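Long-range contacts in hypothetical protein CG14615-PA (Drosophila melanogaster, PDB 1SQH), which has no established function but may act as a glycine N-acyltransferase, transferring an acyl group to the amine of glycine: residues 7-13 with 68-73; 18-22 with 39-43; 34-38 with 93-97; 79-83 with 104-108. One frame throughout, in Å; residues are numbered along the deposited sequence.

Contact 1 of 4, residues 7-13 with 68-73; sequences GDILRPL and FYTHRR
Ile9 lays its side chain over one face of the His71 ring, CG1 standing 4.0 Å from the ring centroid and only 11° off its normal. CG1 is anti to the backbone N (chi1 -173°), which carries CD1 on to 3.7 Å from His71 NE2. This is the close-packed flank, lying against helix 104-112. ND1 accepts the N-H of Arg73 close to the ring plane and NE2 is bonded to Glu108 OE2, so both ring nitrogens are held. With an alanine here, Ile9 would probably lose the flat surface it rests on and Glu108 a hydrogen-bond partner. Four backbone bonds hold the strands: Arg72 N to Ile9 O (2.7 Å), Arg11 N to Thr70 O (2.8 Å) with Thr70 N to Arg11 O in return, and Leu13 N to Phe68 O (2.9 Å). Leu10 CB touches Tyr69 CB at 3.8 Å, the two side chains crossing at about a right angle. On the face carrying Tyr69, Pro12 leans on its ring through CB, 4.0 Å from CE2; on the opposite face the Arg11 side chain runs alongside Thr70, NH1 against CG2, with NH2 in a salt bridge to Glu17 and Thr70 OG1 bonded to Thr81 O. Looser and nearer solvent are exposed Pro12 and partly exposed Arg72 and Asp8: Arg72 bends at chi3 and passes Arg11 CB with NE at 3.6 Å, and Asp8, also bonded to Thr113, closes an Asx turn onto Leu10 N. Strand 10-12 thus forms the antiparallel edge of the sheet beside strand 67-71, consistent with the first two strands of a GNAT acetyltransferase fold.

Contact 2 of 4, residues 18-22 with 39-43; sequences VDELL and LYNQR
Arg43 grips the carboxylate of Asp19 side-on, NE to OD2 and NH2 to OD1 each 3.0 Å, in a two-bond salt bridge. The two side chains meet at about a right angle and their flat groups are turned 59° apart, so both carboxylate oxygens are approached from above their plane. OD2 nevertheless lies at the guanidinium edge, near its plane, and the NE bond is nearly straight at 169°. Bends at chi2 and chi3 curl the arginine so that its aliphatic part lies across Val18, with CD 3.9 Å from CG1. The remaining nitrogen, NH1, forms a salt bridge with Asp46, so the guanidinium is shared between two acids. Beneath this polar clasp, Leu39 drives its CD2 branch at the opposing helix between Leu21 and Leu22, 3.6 Å from Leu21 CG and 3.5 Å from Leu22 CA. Leu22 slides past it in the opposite direction: with CG anti to the backbone N (chi1 169°), its CD1 is carried across to Leu39 CB at 3.6 Å and Tyr40 CB at 3.9 Å. Tyr40 sends its ring elsewhere, its hydroxyl bonded to Glu264. The segments run roughly antiparallel, their axes 9.9 Å apart. As neighbours in sequence, helices 15-29 and 34-51 cover the sheet together: Phe68 of strand 67-71 packs against Val18, Leu39 and Gln42, and Phe76 of helix 76-79 touches Leu21.

Contact 3 of 4, residues 34-38 with 93-97; sequences FHYLL and VSFFS
The imidazole of His35 is overlapped by Phe96, whose CB sits over the middle of one face, 3.8 Å from the ring centroid and 12° off the normal. This is helix-on-sheet packing in the α/β fold of the acetyltransferase type: helix 34-51 crosses strand 91-96, with Ser94 and Phe96 directed at the helix and Phe95 at the other side of the sheet, where it meets Val83 and Val127. The rings of His35 and Phe96 are neither stacked nor edge-on; their planes lie 37° apart, and they come closest where His35 NE2 approaches Phe96 CD1 at 3.5 Å. Phe96 CG is anti to the backbone N, which sends the phenyl ring beyond the imidazole toward Tyr25 of helix 15-29 while CB stays over the histidine. One turn along the helix, Leu38 points its CD2 at Ser94, 3.5 Å from OG, an apolar cover over a hydroxyl. The polar atoms buried here find their partners in the sheet. His35 ND1 is hydrogen-bonded to the hydroxyl of Tyr82, and Ser94 OG to that same hydroxyl and to Asn126 ND2, so the tyrosine oxygen links helix and strand where no direct hydrogen bond joins them. Ser94 OG also lies at the imidazole edge, near its plane and 4.0 Å from His35 CE1, and the same CE1 comes to 3.7 Å from Phe95 O.

Contact 4 of 4, residues 79-83 with 104-108; sequences WGTYV and AELWE
Thr81 lies opposite Leu106, CA to CA 6.1 Å, just after the chain leaves helix 76-79 through Gly80, whose positive phi (63°) turns it into strand 82-87. Glu105 stretches across from the helix with CG anti to its backbone N (chi1 -180°), placing OE2 2.7 Å from Thr81 OG1, which donates to it. The hydroxyl arrives on the anti side of OE2, 27° out of the carboxylate plane; Ser97 OG is a further partner of the threonine oxygen. A water also donates to Glu105 OE2 at 2.6 Å and accepts from the backbone N of Trp79 (2.9 Å) and of Thr81, tying the turn to the carboxylate. The indole of Trp79 turns its edge to this group, CD1 being 3.9 Å from OE2. An alanine in place of Glu105 would probably leave the Thr81 hydroxyl and the water without their shared acceptor and loosen the hold of the helix on the turn. Deeper in, Thr81 CG2 rests 3.9 Å from Leu106 CA, and Leu106 CD1 looks toward Val83. Helix 104-112 thus covers strand 82-87, with Leu106 reaching Phe95 of strand 91-96 and Phe131 of helix 129-141.

How the contacts relate
From the N terminus, contact 1 joins strand 10-12 to strand 67-71 and closes a loop that holds both helices of contact 2. Contact 2 folds helix 15-29 onto helix 34-51, and Phe68 links it to contact 1. Contact 3 starts from helix 34-51 and ends on strand 91-96, so its segments alternate with those of contacts 1, 2 and 4, fastening the helical pair to the sheet. Contact 4 begins only after contacts 1 and 2 have closed, and sets helix 104-112 on the sheet face opposite helix 34-51. Tyr69 N to Val83 O joins contacts 1 and 4, as does His71 with Glu108; Tyr82 joins contacts 3 and 4.

Contact 1 of 4, residues 7-13 with 68-73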
# COMPACT_ATOMS: atom_id res chain seq x y z
N GLY A 7 -25.92 0.34 -15.70
CA GLY A 7 -24.83 -0.68 -15.57
C GLY A 7 -24.65 -1.17 -14.14
O GLY A 7 -25.59 -1.17 -13.35
N ASP A 8 -23.42 -1.58 -13.81
CA ASP A 8 -23.10 -2.08 -12.48
C ASP A 8 -23.45 -1.07 -11.39
O ASP A 8 -23.43 0.13 -11.63
CB ASP A 8 -21.60 -2.42 -12.39
CG ASP A 8 -21.25 -3.25 -11.17
OD1 ASP A 8 -21.39 -4.49 -11.23
OD2 ASP A 8 -20.86 -2.65 -10.14
N ILE A 9 -23.76 -1.56 -10.19
CA ILE A 9 -24.11 -0.67 -9.09
C ILE A 9 -22.93 0.27 -8.76
O ILE A 9 -23.10 1.29 -8.08
CB ILE A 9 -24.51 -1.47 -7.85
CG1 ILE A 9 -25.04 -0.53 -6.77
CG2 ILE A 9 -23.34 -2.28 -7.35
CD1 ILE A 9 -25.63 -1.27 -5.59
N LEU A 10 -21.75 -0.09 -9.24
CA LEU A 10 -20.56 0.72 -9.03
C LEU A 10 -20.36 1.64 -10.23
O LEU A 10 -20.34 1.19 -11.37
CB LEU A 10 -19.32 -0.16 -8.84
CG LEU A 10 -19.21 -1.00 -7.56
CD1 LEU A 10 -17.94 -1.83 -7.60
CD2 LEU A 10 -19.22 -0.08 -6.34
N ARG A 11 -20.21 2.94 -9.97
CA ARG A 11 -20.00 3.89 -11.05
C ARG A 11 -18.61 4.49 -10.95
O ARG A 11 -18.23 5.02 -9.91
CB ARG A 11 -21.01 5.04 -11.02
CG ARG A 11 -20.83 5.96 -12.21
CD ARG A 11 -21.52 7.30 -12.07
NE ARG A 11 -20.73 8.29 -11.33
CZ ARG A 11 -20.85 8.50 -10.03
NH1 ARG A 11 -21.71 7.78 -9.32
NH2 ARG A 11 -20.13 9.46 -9.44
N PRO A 12 -17.84 4.43 -12.05
CA PRO A 12 -16.48 4.97 -12.06
C PRO A 12 -16.41 6.47 -11.82
O PRO A 12 -17.06 7.26 -12.52
CB PRO A 12 -15.98 4.58 -13.45
CG PRO A 12 -17.23 4.66 -14.29
CD PRO A 12 -18.24 3.97 -13.39
N LEU A 13 -15.64 6.88 -10.82
CA LEU A 13 -15.49 8.30 -10.53
C LEU A 13 -14.51 8.90 -11.51
O LEU A 13 -13.55 8.26 -11.92
CB LEU A 13 -14.99 8.51 -9.10
CG LEU A 13 -16.01 8.42 -7.97
CD1 LEU A 13 -16.57 7.02 -7.92
CD2 LEU A 13 -15.34 8.77 -6.64
N PHE A 68 -11.42 4.10 -9.13
CA PHE A 68 -12.31 4.32 -8.01
C PHE A 68 -13.77 4.30 -8.44
O PHE A 68 -14.10 4.74 -9.55
CB PHE A 68 -11.95 5.66 -7.36
CG PHE A 68 -10.57 5.68 -6.74
CD1 PHE A 68 -10.37 5.17 -5.46
CD2 PHE A 68 -9.48 6.19 -7.45
CE1 PHE A 68 -9.09 5.15 -4.89
CE2 PHE A 68 -8.20 6.17 -6.88
CZ PHE A 68 -8.01 5.65 -5.60
N TYR A 69 -14.63 3.78 -7.58
CA TYR A 69 -16.06 3.71 -7.88
C TYR A 69 -16.91 4.10 -6.68
O TYR A 69 -16.42 4.15 -5.56
CB TYR A 69 -16.47 2.29 -8.28
CG TYR A 69 -15.72 1.67 -9.43
CD1 TYR A 69 -14.45 1.13 -9.25
CD2 TYR A 69 -16.29 1.61 -10.70
CE1 TYR A 69 -13.77 0.52 -10.31
CE2 TYR A 69 -15.61 1.01 -11.77
CZ TYR A 69 -14.36 0.47 -11.57
OH TYR A 69 -13.70 -0.14 -12.61
N THR A 70 -18.19 4.37 -6.92
CA THR A 70 -19.10 4.67 -5.82
C THR A 70 -20.46 4.16 -6.23
O THR A 70 -20.65 3.78 -7.38
CB THR A 70 -19.21 6.17 -5.49
OG1 THR A 70 -19.93 6.31 -4.26
CG2 THR A 70 -19.95 6.92 -6.59
N HIS A 71 -21.40 4.14 -5.28
CA HIS A 71 -22.75 3.67 -5.55
C HIS A 71 -23.34 4.54 -6.67
O HIS A 71 -23.51 5.76 -6.51
CB HIS A 71 -23.59 3.77 -4.27
CG HIS A 71 -24.91 3.06 -4.35
ND1 HIS A 71 -25.80 3.25 -5.38
CD2 HIS A 71 -25.49 2.19 -3.49
CE1 HIS A 71 -26.88 2.52 -5.16
NE2 HIS A 71 -26.72 1.87 -4.02
N ARG A 72 -23.65 3.91 -7.80
CA ARG A 72 -24.20 4.60 -8.97
C ARG A 72 -25.42 5.47 -8.67
O ARG A 72 -25.69 6.44 -9.38
CB ARG A 72 -24.52 3.58 -10.06
CG ARG A 72 -25.16 4.14 -11.33
CD ARG A 72 -24.90 3.21 -12.51
NE ARG A 72 -23.55 3.42 -13.05
CZ ARG A 72 -22.87 2.52 -13.75
NH1 ARG A 72 -23.39 1.33 -14.01
NH2 ARG A 72 -21.65 2.81 -14.20
N ARG A 73 -26.15 5.14 -7.61
CA ARG A 73 -27.33 5.91 -7.23
C ARG A 73 -27.17 6.52 -5.84
O ARG A 73 -28.14 6.68 -5.10
CB ARG A 73 -28.57 5.01 -7.24
CG ARG A 73 -28.79 4.27 -8.54
CD ARG A 73 -30.17 3.63 -8.55
NE ARG A 73 -30.39 2.82 -7.36
CZ ARG A 73 -29.79 1.66 -7.12
NH1 ARG A 73 -28.93 1.17 -8.00
NH2 ARG A 73 -30.04 1.01 -5.99

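Contact 2 of 4, residues 18-22 with 39-43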
# COMPACT_ATOMS: atom_id res chain seq x y z
N VAL A 18 -12.47 11.91 -7.84
CA VAL A 18 -11.51 11.25 -6.96
C VAL A 18 -10.89 12.36 -6.13
O VAL A 18 -10.76 12.25 -4.92
CB VAL A 18 -10.41 10.50 -7.75
CG1 VAL A 18 -9.52 9.70 -6.81
CG2 VAL A 18 -11.07 9.57 -8.75
N ASP A 19 -10.50 13.44 -6.80
CA ASP A 19 -9.91 14.57 -6.10
C ASP A 19 -10.82 15.03 -4.96
O ASP A 19 -10.35 15.30 -3.86
CB ASP A 19 -9.63 15.70 -7.08
CG ASP A 19 -8.31 15.52 -7.81
OD1 ASP A 19 -8.20 15.98 -8.96
OD2 ASP A 19 -7.37 14.92 -7.22
N GLU A 20 -12.13 15.09 -5.22
CA GLU A 20 -13.07 15.50 -4.18
C GLU A 20 -13.09 14.44 -3.08
O GLU A 20 -13.17 14.75 -1.90
CB GLU A 20 -14.49 15.65 -4.74
CG GLU A 20 -14.73 16.92 -5.53
CD GLU A 20 -16.19 17.04 -5.94
OE1 GLU A 20 -16.49 16.79 -7.13
OE2 GLU A 20 -17.03 17.39 -5.08
N LEU A 21 -13.04 13.18 -3.49
CA LEU A 21 -13.04 12.08 -2.54
C LEU A 21 -11.83 12.22 -1.62
O LEU A 21 -11.92 11.98 -0.41
CB LEU A 21 -12.97 10.75 -3.28
CG LEU A 21 -13.10 9.49 -2.43
CD1 LEU A 21 -14.45 9.46 -1.69
CD2 LEU A 21 -12.94 8.27 -3.34
N LEU A 22 -10.70 12.59 -2.21
CA LEU A 22 -9.45 12.78 -1.48
C LEU A 22 -9.57 13.88 -0.41
O LEU A 22 -9.14 13.68 0.72
CB LEU A 22 -8.33 13.13 -2.46
CG LEU A 22 -6.98 13.63 -1.91
CD1 LEU A 22 -6.34 12.57 -1.03
CD2 LEU A 22 -6.06 13.97 -3.07
N LEU A 39 -5.57 7.54 -1.30
CA LEU A 39 -6.09 8.48 -2.30
C LEU A 39 -5.01 9.48 -2.67
O LEU A 39 -4.77 9.77 -3.86
CB LEU A 39 -7.32 9.21 -1.74
CG LEU A 39 -8.72 8.68 -2.11
CD1 LEU A 39 -8.76 7.17 -2.05
CD2 LEU A 39 -9.76 9.27 -1.15
N TYR A 40 -4.34 10.01 -1.65
CA TYR A 40 -3.26 10.95 -1.88
C TYR A 40 -2.18 10.30 -2.76
O TYR A 40 -1.73 10.88 -3.76
CB TYR A 40 -2.64 11.34 -0.54
CG TYR A 40 -1.30 12.01 -0.69
CD1 TYR A 40 -1.22 13.38 -0.91
CD2 TYR A 40 -0.13 11.27 -0.64
CE1 TYR A 40 0.02 14.01 -1.08
CE2 TYR A 40 1.11 11.88 -0.81
CZ TYR A 40 1.18 13.25 -1.02
OH TYR A 40 2.41 13.85 -1.14
N ASN A 41 -1.79 9.08 -2.40
CA ASN A 41 -0.76 8.39 -3.16
C ASN A 41 -1.14 8.15 -4.62
O ASN A 41 -0.35 8.47 -5.52
CB ASN A 41 -0.43 7.06 -2.50
CG ASN A 41 0.65 6.31 -3.25
OD1 ASN A 41 1.83 6.63 -3.16
ND2 ASN A 41 0.24 5.31 -4.01
N GLN A 42 -2.33 7.60 -4.85
CA GLN A 42 -2.76 7.32 -6.21
C GLN A 42 -2.74 8.56 -7.09
O GLN A 42 -2.19 8.55 -8.19
CB GLN A 42 -4.15 6.70 -6.23
CG GLN A 42 -4.56 6.21 -7.63
CD GLN A 42 -3.53 5.24 -8.20
OE1 GLN A 42 -3.36 4.14 -7.68
NE2 GLN A 42 -2.84 5.66 -9.26
N ARG A 43 -3.35 9.64 -6.61
CA ARG A 43 -3.38 10.87 -7.38
C ARG A 43 -1.97 11.40 -7.61
O ARG A 43 -1.71 12.03 -8.64
CB ARG A 43 -4.26 11.91 -6.69
CG ARG A 43 -5.73 11.52 -6.72
CD ARG A 43 -6.22 11.34 -8.16
NE ARG A 43 -6.45 12.62 -8.83
CZ ARG A 43 -6.42 12.80 -10.15
NH1 ARG A 43 -6.16 11.77 -10.95
NH2 ARG A 43 -6.66 14.00 -10.66

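Contact 3 of 4, residues 34-38 with 93-97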
# COMPACT_ATOMS: atom_id res chain seq x y z
N PHE A 34 -5.34 6.40 6.66
CA PHE A 34 -4.85 5.55 5.58
C PHE A 34 -5.61 5.59 4.26
O PHE A 34 -5.02 5.33 3.20
CB PHE A 34 -4.73 4.11 6.08
CG PHE A 34 -3.50 3.87 6.91
CD1 PHE A 34 -2.32 3.42 6.32
CD2 PHE A 34 -3.50 4.14 8.28
CE1 PHE A 34 -1.16 3.23 7.07
CE2 PHE A 34 -2.35 3.95 9.04
CZ PHE A 34 -1.18 3.50 8.44
N HIS A 35 -6.90 5.89 4.30
CA HIS A 35 -7.64 5.96 3.06
C HIS A 35 -7.26 7.26 2.39
O HIS A 35 -7.16 7.34 1.16
CB HIS A 35 -9.14 5.86 3.32
CG HIS A 35 -9.57 4.47 3.65
ND1 HIS A 35 -9.69 3.48 2.70
CD2 HIS A 35 -9.75 3.86 4.85
CE1 HIS A 35 -9.91 2.32 3.29
NE2 HIS A 35 -9.95 2.52 4.60
N TYR A 36 -7.02 8.29 3.20
CA TYR A 36 -6.58 9.55 2.63
C TYR A 36 -5.21 9.32 1.98
O TYR A 36 -4.95 9.79 0.87
CB TYR A 36 -6.43 10.61 3.73
CG TYR A 36 -5.51 11.74 3.32
CD1 TYR A 36 -5.94 12.72 2.43
CD2 TYR A 36 -4.19 11.79 3.78
CE1 TYR A 36 -5.09 13.73 2.00
CE2 TYR A 36 -3.33 12.80 3.36
CZ TYR A 36 -3.78 13.77 2.46
OH TYR A 36 -2.94 14.79 2.06
N LEU A 37 -4.34 8.58 2.67
CA LEU A 37 -3.00 8.32 2.16
C LEU A 37 -3.05 7.56 0.84
O LEU A 37 -2.30 7.87 -0.09
CB LEU A 37 -2.18 7.55 3.21
CG LEU A 37 -1.82 8.49 4.37
CD1 LEU A 37 -1.13 7.75 5.52
CD2 LEU A 37 -0.91 9.59 3.82
N LEU A 38 -3.94 6.58 0.77
CA LEU A 38 -4.13 5.78 -0.43
C LEU A 38 -4.58 6.69 -1.57
O LEU A 38 -4.02 6.64 -2.67
CB LEU A 38 -5.18 4.70 -0.14
CG LEU A 38 -5.93 3.92 -1.23
CD1 LEU A 38 -5.12 3.82 -2.49
CD2 LEU A 38 -6.27 2.54 -0.68
N VAL A 93 -8.81 -5.12 -4.04
CA VAL A 93 -9.94 -4.26 -3.74
C VAL A 93 -9.78 -3.54 -2.41
O VAL A 93 -9.36 -4.12 -1.41
CB VAL A 93 -11.27 -5.06 -3.69
CG1 VAL A 93 -12.45 -4.13 -3.51
CG2 VAL A 93 -11.45 -5.88 -4.96
N SER A 94 -10.10 -2.25 -2.42
CA SER A 94 -10.07 -1.42 -1.22
C SER A 94 -11.43 -0.76 -1.15
O SER A 94 -12.04 -0.48 -2.18
CB SER A 94 -8.99 -0.34 -1.32
OG SER A 94 -9.04 0.51 -0.18
N PHE A 95 -11.92 -0.51 0.06
CA PHE A 95 -13.21 0.13 0.21
C PHE A 95 -13.43 0.68 1.62
O PHE A 95 -12.83 0.21 2.59
CB PHE A 95 -14.33 -0.85 -0.14
CG PHE A 95 -14.33 -2.10 0.71
CD1 PHE A 95 -14.88 -2.09 1.99
CD2 PHE A 95 -13.76 -3.27 0.23
CE1 PHE A 95 -14.87 -3.24 2.78
CE2 PHE A 95 -13.74 -4.43 1.02
CZ PHE A 95 -14.29 -4.41 2.29
N PHE A 96 -14.30 1.68 1.71
CA PHE A 96 -14.64 2.29 2.97
C PHE A 96 -15.89 3.14 2.83
O PHE A 96 -16.33 3.45 1.72
CB PHE A 96 -13.52 3.19 3.50
CG PHE A 96 -13.62 3.46 4.97
CD1 PHE A 96 -13.20 2.52 5.90
CD2 PHE A 96 -14.25 4.62 5.44
CE1 PHE A 96 -13.39 2.71 7.27
CE2 PHE A 96 -14.45 4.83 6.81
CZ PHE A 96 -14.02 3.87 7.73
N SER A 97 -16.45 3.50 3.97
CA SER A 97 -17.62 4.36 4.06
C SER A 97 -17.80 4.59 5.54
O SER A 97 -17.46 3.72 6.35
CB SER A 97 -18.87 3.68 3.49
OG SER A 97 -19.99 4.53 3.67

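Contact 4 of 4, residues 79-83 with 104-108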
# COMPACT_ATOMS: atom_id res chain seq x y z
N TRP A 79 -21.21 9.97 2.59
CA TRP A 79 -20.60 8.96 3.46
C TRP A 79 -19.19 8.55 3.03
O TRP A 79 -18.60 7.65 3.64
CB TRP A 79 -21.46 7.70 3.52
CG TRP A 79 -22.91 7.92 3.89
CD1 TRP A 79 -24.00 7.52 3.17
CD2 TRP A 79 -23.41 8.53 5.08
NE1 TRP A 79 -25.15 7.86 3.85
CE2 TRP A 79 -24.82 8.47 5.02
CE3 TRP A 79 -22.80 9.12 6.20
CZ2 TRP A 79 -25.63 8.99 6.04
CZ3 TRP A 79 -23.61 9.64 7.21
CH2 TRP A 79 -25.01 9.57 7.12
N GLY A 80 -18.68 9.19 1.98
CA GLY A 80 -17.36 8.86 1.47
C GLY A 80 -17.27 7.44 0.95
O GLY A 80 -16.18 6.87 0.83
N THR A 81 -18.41 6.86 0.61
CA THR A 81 -18.48 5.48 0.12
C THR A 81 -17.71 5.28 -1.19
O THR A 81 -18.01 5.90 -2.21
CB THR A 81 -19.96 5.03 -0.06
OG1 THR A 81 -20.66 5.20 1.19
CG2 THR A 81 -20.05 3.57 -0.46
N TYR A 82 -16.72 4.39 -1.16
CA TYR A 82 -15.95 4.13 -2.36
C TYR A 82 -15.42 2.71 -2.40
O TYR A 82 -15.33 2.01 -1.39
CB TYR A 82 -14.79 5.12 -2.46
CG TYR A 82 -13.51 4.63 -1.83
CD1 TYR A 82 -12.52 4.00 -2.60
CD2 TYR A 82 -13.28 4.76 -0.46
CE1 TYR A 82 -11.35 3.52 -2.02
CE2 TYR A 82 -12.11 4.28 0.13
CZ TYR A 82 -11.15 3.66 -0.66
OH TYR A 82 -9.99 3.19 -0.07
N VAL A 83 -15.06 2.30 -3.60
CA VAL A 83 -14.49 0.98 -3.82
C VAL A 83 -13.51 1.22 -4.94
O VAL A 83 -13.86 1.82 -5.96
CB VAL A 83 -15.55 -0.08 -4.28
CG1 VAL A 83 -14.85 -1.40 -4.60
CG2 VAL A 83 -16.60 -0.29 -3.19
N ALA A 104 -24.96 0.52 5.13
CA ALA A 104 -25.81 -0.11 4.12
C ALA A 104 -25.35 0.18 2.68
O ALA A 104 -25.16 -0.74 1.87
CB ALA A 104 -27.25 0.35 4.31
N GLU A 105 -25.17 1.46 2.38
CA GLU A 105 -24.75 1.89 1.05
C GLU A 105 -23.54 1.11 0.54
O GLU A 105 -23.51 0.68 -0.61
CB GLU A 105 -24.44 3.38 1.06
CG GLU A 105 -23.99 3.93 -0.28
CD GLU A 105 -23.95 5.45 -0.28
OE1 GLU A 105 -25.04 6.06 -0.36
OE2 GLU A 105 -22.84 6.02 -0.20
N LEU A 106 -22.55 0.94 1.41
CA LEU A 106 -21.34 0.22 1.04
C LEU A 106 -21.63 -1.24 0.68
O LEU A 106 -21.27 -1.70 -0.40
CB LEU A 106 -20.32 0.27 2.18
CG LEU A 106 -19.09 -0.66 2.04
CD1 LEU A 106 -18.26 -0.25 0.84
CD2 LEU A 106 -18.26 -0.60 3.32
N TRP A 107 -22.27 -1.96 1.59
CA TRP A 107 -22.57 -3.36 1.36
C TRP A 107 -23.51 -3.56 0.19
O TRP A 107 -23.51 -4.62 -0.45
CB TRP A 107 -23.13 -4.00 2.63
CG TRP A 107 -22.08 -4.14 3.67
CD1 TRP A 107 -21.99 -3.46 4.85
CD2 TRP A 107 -20.92 -4.98 3.60
NE1 TRP A 107 -20.84 -3.83 5.52
CE2 TRP A 107 -20.17 -4.76 4.77
CE3 TRP A 107 -20.45 -5.90 2.65
CZ2 TRP A 107 -18.96 -5.43 5.03
CZ3 TRP A 107 -19.24 -6.57 2.90
CH2 TRP A 107 -18.52 -6.33 4.08
N GLU A 108 -24.32 -2.55 -0.10
CA GLU A 108 -25.22 -2.65 -1.24
C GLU A 108 -24.28 -2.74 -2.45
O GLU A 108 -24.48 -3.54 -3.36
CB GLU A 108 -26.09 -1.40 -1.32
CG GLU A 108 -27.29 -1.51 -2.22
CD GLU A 108 -28.29 -0.41 -1.97
OE1 GLU A 108 -28.74 -0.29 -0.81
OE2 GLU A 108 -28.61 0.34 -2.91
O HOH W 1 -21.44 8.10 0.42